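Local coordinates for DNA repair protein rad60 (Schizosaccharomyces pombe, PDB 3GOE), which contains this SUMO-like domain, is required for recombinational repair of DNA double-strand breaks and may work with the Smc5-Smc6 complex, at residues 31-36 with 45-50. Sequence-based numbering, arbitrary orientation. Where two conformers were deposited one is given.
Sequences TVKDLI and ISFHER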
# COMPACT_ATOMS: atom_id res chain seq x y z
N THR A 31 0.52 6.77 -5.16
CA THR A 31 1.85 6.39 -4.75
C THR A 31 1.83 5.48 -3.53
O THR A 31 0.84 5.33 -2.84
CB THR A 31 2.72 7.65 -4.46
OG1 THR A 31 2.12 8.35 -3.44
CG2 THR A 31 2.93 8.47 -5.69
N VAL A 32 2.97 4.86 -3.27
CA VAL A 32 3.17 4.11 -2.05
C VAL A 32 2.94 5.01 -0.84
O VAL A 32 2.30 4.59 0.13
CB VAL A 32 4.58 3.46 -2.07
CG1 VAL A 32 4.98 2.95 -0.72
CG2 VAL A 32 4.58 2.39 -3.16
N LYS A 33 3.41 6.26 -0.89
CA LYS A 33 3.15 7.18 0.22
C LYS A 33 1.65 7.40 0.38
O LYS A 33 1.15 7.43 1.51
CB LYS A 33 3.87 8.52 -0.02
CG LYS A 33 3.77 9.44 1.18
CD LYS A 33 4.48 10.72 0.95
CE LYS A 33 5.93 10.76 1.26
NZ LYS A 33 6.18 12.26 1.36
N ASP A 34 0.91 7.56 -0.69
CA ASP A 34 -0.53 7.72 -0.65
C ASP A 34 -1.16 6.50 0.04
O ASP A 34 -2.07 6.62 0.85
CB ASP A 34 -1.11 7.86 -2.04
CG ASP A 34 -0.86 9.13 -2.79
OD1 ASP A 34 -0.74 10.20 -2.14
OD2 ASP A 34 -0.87 9.08 -4.04
N LEU A 35 -0.71 5.29 -0.34
CA LEU A 35 -1.20 4.06 0.27
C LEU A 35 -0.97 4.09 1.79
O LEU A 35 -1.86 3.71 2.56
CB LEU A 35 -0.50 2.87 -0.40
CG LEU A 35 -0.75 1.49 0.22
CD1 LEU A 35 -2.23 1.14 0.35
CD2 LEU A 35 0.02 0.44 -0.59
N ILE A 36 0.22 4.53 2.21
CA ILE A 36 0.48 4.65 3.63
C ILE A 36 -0.42 5.64 4.30
O ILE A 36 -0.97 5.41 5.38
CB ILE A 36 1.99 4.95 3.90
CG1 ILE A 36 2.88 3.85 3.36
CG2 ILE A 36 2.21 5.15 5.38
CD1 ILE A 36 4.36 4.23 3.33
N ILE A 45 -4.12 5.89 12.94
CA ILE A 45 -2.79 6.18 13.47
C ILE A 45 -2.24 7.39 12.78
O ILE A 45 -2.66 7.76 11.65
CB ILE A 45 -1.82 5.00 13.40
CG1 ILE A 45 -1.38 4.64 12.00
CG2 ILE A 45 -2.42 3.80 14.15
CD1 ILE A 45 -0.29 3.60 11.90
N SER A 46 -1.25 8.05 13.38
CA SER A 46 -0.71 9.25 12.79
C SER A 46 0.28 8.95 11.66
O SER A 46 1.24 8.21 11.84
CB SER A 46 0.01 10.10 13.83
OG SER A 46 -0.86 10.60 14.76
N PHE A 47 0.09 9.56 10.51
CA PHE A 47 1.03 9.42 9.41
C PHE A 47 2.35 10.08 9.80
O PHE A 47 2.39 11.17 10.34
CB PHE A 47 0.47 10.06 8.15
CG PHE A 47 1.48 10.05 7.01
CD1 PHE A 47 2.21 11.14 6.65
CD2 PHE A 47 1.72 8.84 6.35
CE1 PHE A 47 3.21 11.09 5.69
CE2 PHE A 47 2.71 8.79 5.38
CZ PHE A 47 3.42 9.90 5.04
N HIS A 48 3.44 9.41 9.44
CA HIS A 48 4.79 9.91 9.63
C HIS A 48 5.66 9.44 8.49
O HIS A 48 5.46 8.33 8.00
CB HIS A 48 5.29 9.32 10.97
CG HIS A 48 6.55 9.99 11.42
ND1 HIS A 48 7.79 9.70 11.04
CD2 HIS A 48 6.76 11.00 12.31
CE1 HIS A 48 8.74 10.45 11.51
NE2 HIS A 48 8.12 11.25 12.34
N GLU A 49 6.67 10.25 8.17
CA GLU A 49 7.60 9.96 7.09
C GLU A 49 8.37 8.69 7.22
O GLU A 49 8.93 8.13 6.30
CB GLU A 49 8.63 11.15 6.99
CG GLU A 49 9.50 11.43 8.20
CD GLU A 49 10.47 12.62 8.26
OE1 GLU A 49 10.52 13.25 7.20
OE2 GLU A 49 11.02 12.82 9.38
N ARG A 50 8.56 8.18 8.37
CA ARG A 50 9.36 7.01 8.74
C ARG A 50 8.58 5.72 8.61
O ARG A 50 9.20 4.66 8.63
CB ARG A 50 10.05 7.10 10.14
CG ARG A 50 11.18 8.10 10.19
CD ARG A 50 12.02 8.12 11.46
NE ARG A 50 13.22 8.98 11.42
CZ ARG A 50 14.22 8.93 12.27
NH1 ARG A 50 14.17 8.05 13.25
NH2 ARG A 50 15.23 9.79 12.08
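Ile36 and Phe47 mark the nearest backbone approach, 7.5 Å between their CA atoms, where the N-terminal part of helix 32-43 faces the irregular loop that leads from its far end to strand 52-55. Phe47 carries the loop's side of the contact: with CG anti to the backbone N (chi1 175°), its ring reaches back to the helix. Ile36 meets that ring at the edge, its CG2 methyl lying close to the ring plane and 3.7 Å from Phe47 CE2. Lys33, one turn earlier, adds the aliphatic base of its chain, which crosses the phenylalanine side chain at about a right angle, CG standing 3.9 Å from Phe47 CZ, while Lys37 also touches the phenylalanine. In the SUMO-like, ubiquitin-type fold of this domain, the helix packs across a mixed sheet; Ile36, buried, bridges Phe47 and Leu53 of strand 52-55. No hydrogen bond joins the two segments. At the N-terminus of the helix, Thr31 as N-cap and Asp34 in the first turn form a capping box: Asp34 N donates to Thr31 OG1 at 3.1 Å, and Thr31 N to Asp34 OD2 at 2.9 Å, on the anti side of the carboxylate, 34° out of its plane.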